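Local coordinates for folylpolyglutamate synthase protein FOLC (Mycobacterium tuberculosis, PDB 2VOS) that probably catalyses the ATP-dependent addition of L-glutamate to dihydropteroate and to tetrahydrofolate derivatives, and binds ADP, at residues F263-R268 with H297-A302; L277-L282 with L304-V309. All coordinates share one frame; numbering follows the deposited sequence.

Contact 1: residues F263-R268 with H297-A302; sequences FAVLRR and HQAHNA. With ADP (adenosine-5'-diphosphate), chain B.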
ATOM      1  N   PHE A 263      -9.315  17.944  10.207  1.00 40.81           N
ATOM      2  CA  PHE A 263      -7.887  18.111   9.868  1.00 39.65           C
ATOM      3  C   PHE A 263      -7.750  18.361   8.358  1.00 40.48           C
ATOM      4  O   PHE A 263      -8.681  18.052   7.590  1.00 41.22           O
ATOM      5  CB  PHE A 263      -7.060  16.875  10.288  1.00 39.75           C
ATOM      6  CG  PHE A 263      -7.529  15.588   9.665  1.00 38.29           C
ATOM      7  CD1 PHE A 263      -8.555  14.822  10.276  1.00 38.42           C
ATOM      8  CD2 PHE A 263      -6.948  15.111   8.524  1.00 39.85           C
ATOM      9  CE1 PHE A 263      -8.984  13.587   9.701  1.00 35.87           C
ATOM     10  CE2 PHE A 263      -7.397  13.873   7.913  1.00 36.39           C
ATOM     11  CZ  PHE A 263      -8.400  13.143   8.497  1.00 36.20           C
ATOM     12  N   ALA A 264      -6.611  18.892   7.907  1.00 39.72           N
ATOM     13  CA  ALA A 264      -6.470  19.266   6.477  1.00 39.84           C
ATOM     14  C   ALA A 264      -5.043  19.596   6.126  1.00 39.84           C
ATOM     15  O   ALA A 264      -4.264  19.995   6.988  1.00 40.98           O
ATOM     16  CB  ALA A 264      -7.351  20.503   6.147  1.00 38.66           C
ATOM     17  N   VAL A 265      -4.692  19.442   4.854  1.00 39.52           N
ATOM     18  CA  VAL A 265      -3.470  20.050   4.357  1.00 39.21           C
ATOM     19  C   VAL A 265      -3.759  21.534   4.155  1.00 40.26           C
ATOM     20  O   VAL A 265      -4.630  21.888   3.363  1.00 40.27           O
ATOM     21  CB  VAL A 265      -3.132  19.498   3.021  1.00 38.47           C
ATOM     22  CG1 VAL A 265      -1.871  20.170   2.538  1.00 39.17           C
ATOM     23  CG2 VAL A 265      -2.936  17.969   3.150  1.00 38.61           C
ATOM     24  N   LEU A 266      -3.057  22.401   4.872  1.00 40.24           N
ATOM     25  CA  LEU A 266      -3.262  23.834   4.728  1.00 40.37           C
ATOM     26  C   LEU A 266      -2.445  24.402   3.554  1.00 40.72           C
ATOM     27  O   LEU A 266      -2.967  25.189   2.761  1.00 40.62           O
ATOM     28  CB  LEU A 266      -2.931  24.563   6.041  1.00 39.72           C
ATOM     29  CG  LEU A 266      -3.838  24.218   7.224  1.00 40.29           C
ATOM     30  CD1 LEU A 266      -3.496  25.051   8.450  1.00 39.16           C
ATOM     31  CD2 LEU A 266      -5.318  24.425   6.882  1.00 40.64           C
ATOM     32  N   ARG A 267      -1.167  24.033   3.460  1.00 40.54           N
ATOM     33  CA  ARG A 267      -0.301  24.577   2.407  1.00 42.49           C
ATOM     34  C   ARG A 267       0.705  23.480   2.028  1.00 42.61           C
ATOM     35  O   ARG A 267       1.056  22.622   2.852  1.00 42.52           O
ATOM     36  CB  ARG A 267       0.504  25.795   2.892  1.00 42.67           C
ATOM     37  CG  ARG A 267      -0.238  26.763   3.774  1.00 47.37           C
ATOM     38  CD  ARG A 267       0.445  28.175   3.963  1.00 53.32           C
ATOM     39  NE  ARG A 267      -0.595  29.230   3.833  1.00 55.74           N
ATOM     40  CZ  ARG A 267      -1.492  29.530   4.781  1.00 58.74           C
ATOM     41  NH1 ARG A 267      -1.462  28.882   5.963  1.00 58.08           N
ATOM     42  NH2 ARG A 267      -2.425  30.467   4.552  1.00 56.71           N
ATOM     43  N   ARG A 268       1.230  23.567   0.820  1.00 42.44           N
ATOM     44  CA  ARG A 268       2.186  22.598   0.353  1.00 44.00           C
ATOM     45  C   ARG A 268       3.023  23.223  -0.745  1.00 44.64           C
ATOM     46  O   ARG A 268       2.488  23.981  -1.567  1.00 45.47           O
ATOM     47  CB  ARG A 268       1.394  21.402  -0.127  1.00 44.57           C
ATOM     48  CG  ARG A 268       1.759  20.852  -1.385  1.00 49.42           C
ATOM     49  CD  ARG A 268       0.797  19.639  -1.683  1.00 49.30           C
ATOM     50  NE  ARG A 268       1.693  18.626  -2.144  1.00 50.61           N
ATOM     51  CZ  ARG A 268       2.095  18.474  -3.404  1.00 49.16           C
ATOM     52  NH1 ARG A 268       1.580  19.231  -4.366  1.00 45.13           N
ATOM     53  NH2 ARG A 268       2.988  17.522  -3.680  1.00 41.67           N
ATOM     54  N   HIS A 297      -0.994  13.540  -3.619  1.00 40.15           N
ATOM     55  CA  HIS A 297      -1.661  12.481  -2.864  1.00 39.29           C
ATOM     56  C   HIS A 297      -0.904  12.112  -1.596  1.00 39.25           C
ATOM     57  O   HIS A 297      -1.532  11.720  -0.588  1.00 39.37           O
ATOM     58  CB  HIS A 297      -1.827  11.211  -3.682  1.00 38.59           C
ATOM     59  CG  HIS A 297      -0.547  10.687  -4.292  1.00 37.12           C
ATOM     60  ND1 HIS A 297       0.094  11.336  -5.326  1.00 37.33           N
ATOM     61  CD2 HIS A 297       0.132   9.527  -4.100  1.00 40.08           C
ATOM     62  CE1 HIS A 297       1.172  10.645  -5.668  1.00 39.19           C
ATOM     63  NE2 HIS A 297       1.177   9.512  -4.989  1.00 37.10           N
ATOM     64  N   GLN A 298       0.426  12.181  -1.629  1.00 38.33           N
ATOM     65  CA  GLN A 298       1.178  11.882  -0.398  1.00 38.79           C
ATOM     66  C   GLN A 298       0.979  12.969   0.703  1.00 39.44           C
ATOM     67  O   GLN A 298       1.105  12.694   1.870  1.00 39.88           O
ATOM     68  CB  GLN A 298       2.663  11.594  -0.671  1.00 36.18           C
ATOM     69  CG  GLN A 298       2.849  10.331  -1.583  1.00 37.70           C
ATOM     70  CD  GLN A 298       2.535   9.038  -0.852  1.00 38.56           C
ATOM     71  OE1 GLN A 298       2.054   9.043   0.276  1.00 40.04           O
ATOM     72  NE2 GLN A 298       2.859   7.915  -1.464  1.00 40.32           N
ATOM     73  N   ALA A 299       0.693  14.201   0.318  1.00 39.41           N
ATOM     74  CA  ALA A 299       0.358  15.192   1.334  1.00 40.10           C
ATOM     75  C   ALA A 299      -0.928  14.815   2.060  1.00 40.45           C
ATOM     76  O   ALA A 299      -1.069  15.029   3.268  1.00 39.50           O
ATOM     77  CB  ALA A 299       0.220  16.643   0.674  1.00 39.99           C
ATOM     78  N   HIS A 300      -1.872  14.242   1.320  1.00 40.75           N
ATOM     79  CA  HIS A 300      -3.164  13.852   1.913  1.00 40.93           C
ATOM     80  C   HIS A 300      -3.004  12.625   2.795  1.00 39.71           C
ATOM     81  O   HIS A 300      -3.627  12.531   3.862  1.00 38.85           O
ATOM     82  CB  HIS A 300      -4.215  13.609   0.787  1.00 39.91           C
ATOM     83  CG  HIS A 300      -4.653  14.893   0.167  1.00 46.50           C
ATOM     84  ND1 HIS A 300      -5.330  15.864   0.887  1.00 48.54           N
ATOM     85  CD2 HIS A 300      -4.428  15.422  -1.058  1.00 48.74           C
ATOM     86  CE1 HIS A 300      -5.500  16.934   0.130  1.00 49.39           C
ATOM     87  NE2 HIS A 300      -4.957  16.696  -1.051  1.00 52.05           N
ATOM     88  N   ASN A 301      -2.179  11.680   2.341  1.00 37.69           N
ATOM     89  CA  ASN A 301      -1.826  10.516   3.150  1.00 39.19           C
ATOM     90  C   ASN A 301      -1.109  10.998   4.430  1.00 38.84           C
ATOM     91  O   ASN A 301      -1.399  10.496   5.503  1.00 40.39           O
ATOM     92  CB  ASN A 301      -0.857   9.559   2.415  1.00 37.25           C
ATOM     93  CG  ASN A 301      -1.535   8.881   1.219  1.00 40.79           C
ATOM     94  OD1 ASN A 301      -2.769   8.885   1.127  1.00 39.66           O
ATOM     95  ND2 ASN A 301      -0.748   8.278   0.338  1.00 38.11           N
ATOM     96  N   ALA A 302      -0.190  11.952   4.308  1.00 38.17           N
ATOM     97  CA  ALA A 302       0.456  12.507   5.516  1.00 38.03           C
ATOM     98  C   ALA A 302      -0.492  13.059   6.542  1.00 37.89           C
ATOM     99  O   ALA A 302      -0.412  12.738   7.728  1.00 39.17           O
ATOM    100  CB  ALA A 302       1.480  13.569   5.133  1.00 38.55           C
TER
HETATM  101  PB  ADP B1490      -2.462   0.662  -1.044  1.00 32.04           P
HETATM  102  O1B ADP B1490      -1.678   0.050   0.088  1.00 29.25           O
HETATM  103  O2B ADP B1490      -2.508  -0.212  -2.266  1.00 33.59           O
HETATM  104  O3B ADP B1490      -3.789   1.261  -0.687  1.00 30.87           O
HETATM  105  PA  ADP B1490      -0.102   2.381  -1.561  1.00 32.77           P
HETATM  106  O1A ADP B1490       0.699   1.101  -1.746  1.00 31.51           O
HETATM  107  O2A ADP B1490       0.325   3.554  -0.695  1.00 26.12           O
HETATM  108  O3A ADP B1490      -1.700   2.036  -1.461  1.00 31.81           O
HETATM  109  O5' ADP B1490      -0.086   3.014  -3.058  1.00 35.29           O
HETATM  110  C5' ADP B1490      -0.291   2.270  -4.268  1.00 33.51           C
HETATM  111  C4' ADP B1490      -0.254   3.313  -5.406  1.00 39.19           C
HETATM  112  O4' ADP B1490      -1.394   4.205  -5.264  1.00 34.70           O
HETATM  113  C3' ADP B1490       0.919   4.288  -5.331  1.00 41.59           C
HETATM  114  O3' ADP B1490       1.960   3.902  -6.206  1.00 47.10           O
HETATM  115  C2' ADP B1490       0.460   5.625  -5.842  1.00 42.55           C
HETATM  116  O2' ADP B1490       0.419   5.527  -7.307  1.00 48.77           O
HETATM  117  C1' ADP B1490      -1.007   5.582  -5.501  1.00 37.44           C
HETATM  118  N9  ADP B1490      -1.427   6.280  -4.252  1.00 34.80           N
HETATM  119  C8  ADP B1490      -0.987   6.164  -2.954  1.00 32.19           C
HETATM  120  N7  ADP B1490      -1.728   6.973  -2.141  1.00 31.85           N
HETATM  121  C5  ADP B1490      -2.715   7.514  -2.914  1.00 31.30           C
HETATM  122  C6  ADP B1490      -3.857   8.414  -2.711  1.00 33.48           C
HETATM  123  N6  ADP B1490      -4.129   8.919  -1.489  1.00 30.42           N
HETATM  124  N1  ADP B1490      -4.562   8.741  -3.799  1.00 30.70           N
HETATM  125  C2  ADP B1490      -4.318   8.325  -5.069  1.00 31.87           C
HETATM  126  N3  ADP B1490      -3.303   7.466  -5.346  1.00 32.58           N
HETATM  127  C4  ADP B1490      -2.500   7.075  -4.303  1.00 34.00           C
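Val265 and Arg268, on the edge strand of a three-stranded antiparallel sheet, pack against Ala299 and His300 of the helix that bears the adenine-binding residues in the Mur ligase middle domain. Strand 264-268 and helix 297-302 run 8.1 Å apart at closest approach, their directions 124° apart. Packing is centred on one methyl: Val265 CG2 rests on the Ala299 carbonyl, 3.5 Å from Ala299 O and beside Ala299 CB, and also meets the imidazole of His300, 3.9 Å from ND1. A chi1 of 179° sets Val265 CG1 anti to the backbone N and CG2 beside it, and CG2 is the branch turned to the helix. Arg268 passes alongside the helix, and Ala299 CB meets its guanidinium obliquely, 3.7 Å from Arg268 NE.

The polar ends are held by neighbours. NE of Arg268 is hydrogen-bonded to Gln275 and NH2 forms a salt bridge with Glu369, while the His300 ring is gripped at both nitrogens, ND1 by Glu259 and NE2 by Glu296.

On its nucleotide side the helix reads the adenine. His297 packs against the base, CB 3.6 Å from ADP C6. Asn301 presents its amide as a two-point clamp: OD1 accepts from ADP N6 at 2.9 Å, and ND2 donates to ADP N7 at 3.0 Å in a nearly straight bond (172°). A further bond helps to fix which way round this amide lies: Asn301 ND2 also donates to Gln298 OE1, 2.9 Å away, reaching that oxygen from above its carbonyl plane.

Contact 2: residues L277-L282 with L304-V309; sequences LQLQGL and LALASV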
ATOM      1  N   LEU A 277       5.161  20.796   3.850  1.00 38.29           N
ATOM      2  CA  LEU A 277       3.746  20.902   4.195  1.00 37.84           C
ATOM      3  C   LEU A 277       3.478  21.753   5.423  1.00 37.39           C
ATOM      4  O   LEU A 277       4.265  21.793   6.366  1.00 38.55           O
ATOM      5  CB  LEU A 277       3.178  19.463   4.475  1.00 37.38           C
ATOM      6  CG  LEU A 277       3.523  18.429   3.386  1.00 40.91           C
ATOM      7  CD1 LEU A 277       3.036  16.985   3.819  1.00 39.22           C
ATOM      8  CD2 LEU A 277       2.893  18.819   2.093  1.00 40.13           C
ATOM      9  N   GLN A 278       2.311  22.370   5.446  1.00 37.23           N
ATOM     10  CA  GLN A 278       1.772  22.873   6.678  1.00 37.73           C
ATOM     11  C   GLN A 278       0.447  22.155   6.893  1.00 38.08           C
ATOM     12  O   GLN A 278      -0.466  22.261   6.048  1.00 37.45           O
ATOM     13  CB  GLN A 278       1.490  24.401   6.570  1.00 37.18           C
ATOM     14  CG  GLN A 278       1.006  24.928   7.905  1.00 40.92           C
ATOM     15  CD  GLN A 278       0.800  26.428   7.893  1.00 48.83           C
ATOM     16  OE1 GLN A 278      -0.015  26.950   7.106  1.00 48.23           O
ATOM     17  NE2 GLN A 278       1.529  27.137   8.791  1.00 42.62           N
ATOM     18  N   LEU A 279       0.330  21.435   8.010  1.00 38.31           N
ATOM     19  CA  LEU A 279      -0.839  20.588   8.255  1.00 38.72           C
ATOM     20  C   LEU A 279      -1.632  21.053   9.474  1.00 39.57           C
ATOM     21  O   LEU A 279      -1.066  21.279  10.544  1.00 39.40           O
ATOM     22  CB  LEU A 279      -0.388  19.146   8.473  1.00 38.20           C
ATOM     23  CG  LEU A 279       0.453  18.479   7.361  1.00 40.66           C
ATOM     24  CD1 LEU A 279       0.916  17.002   7.746  1.00 44.56           C
ATOM     25  CD2 LEU A 279      -0.299  18.421   6.033  1.00 36.70           C
ATOM     26  N   GLN A 280      -2.943  21.130   9.323  1.00 40.24           N
ATOM     27  CA  GLN A 280      -3.800  21.209  10.493  1.00 42.32           C
ATOM     28  C   GLN A 280      -4.209  19.800  10.959  1.00 42.10           C
ATOM     29  O   GLN A 280      -4.921  19.072  10.234  1.00 43.43           O
ATOM     30  CB  GLN A 280      -5.030  22.032  10.191  1.00 43.10           C
ATOM     31  CG  GLN A 280      -5.936  22.170  11.429  1.00 48.41           C
ATOM     32  CD  GLN A 280      -6.758  23.375  11.312  1.00 58.46           C
ATOM     33  OE1 GLN A 280      -6.242  24.453  11.011  1.00 61.27           O
ATOM     34  NE2 GLN A 280      -8.070  23.229  11.524  1.00 61.95           N
ATOM     35  N   GLY A 281      -3.695  19.389  12.110  1.00 41.08           N
ATOM     36  CA  GLY A 281      -4.040  18.115  12.699  1.00 41.47           C
ATOM     37  C   GLY A 281      -5.141  18.329  13.725  1.00 41.94           C
ATOM     38  O   GLY A 281      -5.649  19.477  13.908  1.00 41.45           O
ATOM     39  N   LEU A 282      -5.463  17.278  14.480  1.00 41.99           N
ATOM     40  CA  LEU A 282      -6.498  17.404  15.539  1.00 42.53           C
ATOM     41  C   LEU A 282      -6.081  18.341  16.703  1.00 43.34           C
ATOM     42  O   LEU A 282      -6.931  18.951  17.331  1.00 42.71           O
ATOM     43  CB  LEU A 282      -6.824  16.033  16.115  1.00 42.01           C
ATOM     44  CG  LEU A 282      -7.185  14.969  15.091  1.00 43.43           C
ATOM     45  CD1 LEU A 282      -7.493  13.728  15.832  1.00 44.03           C
ATOM     46  CD2 LEU A 282      -8.445  15.420  14.292  1.00 43.33           C
ATOM     47  N   LEU A 304      -3.570  12.456   6.943  1.00 38.06           N
ATOM     48  CA  LEU A 304      -4.395  11.377   7.456  1.00 38.62           C
ATOM     49  C   LEU A 304      -3.635  10.559   8.521  1.00 37.28           C
ATOM     50  O   LEU A 304      -4.206  10.174   9.544  1.00 37.59           O
ATOM     51  CB  LEU A 304      -4.790  10.448   6.283  1.00 38.68           C
ATOM     52  CG  LEU A 304      -5.750   9.326   6.651  1.00 41.70           C
ATOM     53  CD1 LEU A 304      -7.060   9.922   7.243  1.00 40.72           C
ATOM     54  CD2 LEU A 304      -6.105   8.530   5.310  1.00 43.46           C
ATOM     55  N   ALA A 305      -2.354  10.244   8.234  1.00 37.66           N
ATOM     56  CA  ALA A 305      -1.484   9.529   9.176  1.00 38.20           C
ATOM     57  C   ALA A 305      -1.295  10.350  10.468  1.00 39.38           C
ATOM     58  O   ALA A 305      -1.298   9.811  11.611  1.00 39.84           O
ATOM     59  CB  ALA A 305      -0.135   9.258   8.530  1.00 39.20           C
ATOM     60  N   LEU A 306      -1.086  11.658  10.312  1.00 38.28           N
ATOM     61  CA  LEU A 306      -0.930  12.521  11.479  1.00 37.86           C
ATOM     62  C   LEU A 306      -2.196  12.469  12.368  1.00 38.85           C
ATOM     63  O   LEU A 306      -2.108  12.190  13.570  1.00 40.72           O
ATOM     64  CB  LEU A 306      -0.609  13.941  11.042  1.00 37.27           C
ATOM     65  CG  LEU A 306      -0.707  15.050  12.126  1.00 41.14           C
ATOM     66  CD1 LEU A 306       0.446  14.786  13.103  1.00 36.28           C
ATOM     67  CD2 LEU A 306      -0.566  16.469  11.504  1.00 39.70           C
ATOM     68  N   ALA A 307      -3.364  12.720  11.799  1.00 38.88           N
ATOM     69  CA  ALA A 307      -4.614  12.688  12.556  1.00 38.75           C
ATOM     70  C   ALA A 307      -4.797  11.319  13.235  1.00 39.75           C
ATOM     71  O   ALA A 307      -5.173  11.247  14.414  1.00 41.58           O
ATOM     72  CB  ALA A 307      -5.804  13.015  11.624  1.00 37.20           C
ATOM     73  N   SER A 308      -4.420  10.232  12.569  1.00 39.06           N
ATOM     74  CA  SER A 308      -4.540   8.895  13.166  1.00 39.40           C
ATOM     75  C   SER A 308      -3.627   8.727  14.400  1.00 39.65           C
ATOM     76  O   SER A 308      -4.004   8.107  15.397  1.00 39.42           O
ATOM     77  CB  SER A 308      -4.167   7.815  12.133  1.00 40.32           C
ATOM     78  OG  SER A 308      -5.025   7.918  11.004  1.00 44.87           O
ATOM     79  N   VAL A 309      -2.409   9.247  14.304  1.00 39.64           N
ATOM     80  CA  VAL A 309      -1.446   9.117  15.406  1.00 39.48           C
ATOM     81  C   VAL A 309      -1.881  10.045  16.562  1.00 40.59           C
ATOM     82  O   VAL A 309      -1.789   9.662  17.749  1.00 40.58           O
ATOM     83  CB  VAL A 309      -0.031   9.394  14.953  1.00 40.14           C
ATOM     84  CG1 VAL A 309       0.882   9.522  16.177  1.00 39.38           C
ATOM     85  CG2 VAL A 309       0.430   8.226  14.064  1.00 37.01           C
TER
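Leu306 CD2 fits against the central strand of the three-stranded antiparallel sheet, where a helix of the Mur ligase middle domain packs on one sheet face through aliphatic side chains. This methyl lies 4.0 Å from Leu279 CB and equally far from Gly281 CA, and its leucine crosses that of Leu279 obliquely. Leu306 has CG anti to its backbone nitrogen (chi1 167°), which extends the side chain from the helix to the strand. The nearest pair of CA atoms across the segments is Gly281 CA with Ala307 CA, 5.5 Å apart; a hydrogen in place of a side chain at Gly281 leaves room there for the Leu306 methyl.

One residue further on, Leu282 leans over the helix. Its CD1 approaches Ala307 O at 3.7 Å, and its CG lies 4.2 Å from Ala307 CB.

Around this first shell, Ile289 of strand 284-291 and Val265 of strand 264-271 both touch Leu279, flanking it from the two outer strands, while Leu306 meets Tyr286. The Leu282 backbone nitrogen is hydrogen-bonded to Glu310, a polar tie from the Leu282 backbone to the helix. Ala305 and Val309 meet helix 75-88 instead, so helix 296-312 is sandwiched between that helix and the sheet. On the helix itself, Leu304 O accepts from both Ser308 N and Ser308 OG, which reach it from opposite faces of its carbonyl plane, OG at 2.8 Å.

Contacts 1 and 2 are successive steps along helix 296-312, their centres about 8 Å apart, each resting on a different strand of one small antiparallel sheet. The strands are joined by backbone pairing, with Leu266 N 2.8 Å from Gln278 O, and Leu266 and Arg267 both face Gln278 in a classic beta bulge; Arg267 NH1 adds a side-chain bond to Gln278 OE1. Phe263, at the start of 263-268, instead reaches the helix segment of contact 2, its CD1 3.6 Å from Ala307 CB. The nucleotide lies beyond contact 1, whose Asn301 binds adenine, whereas contact 2 is more remote: at nearest atoms, the Leu279 side chain is about 13 Å from ADP and about 9 Å from that of Asn301.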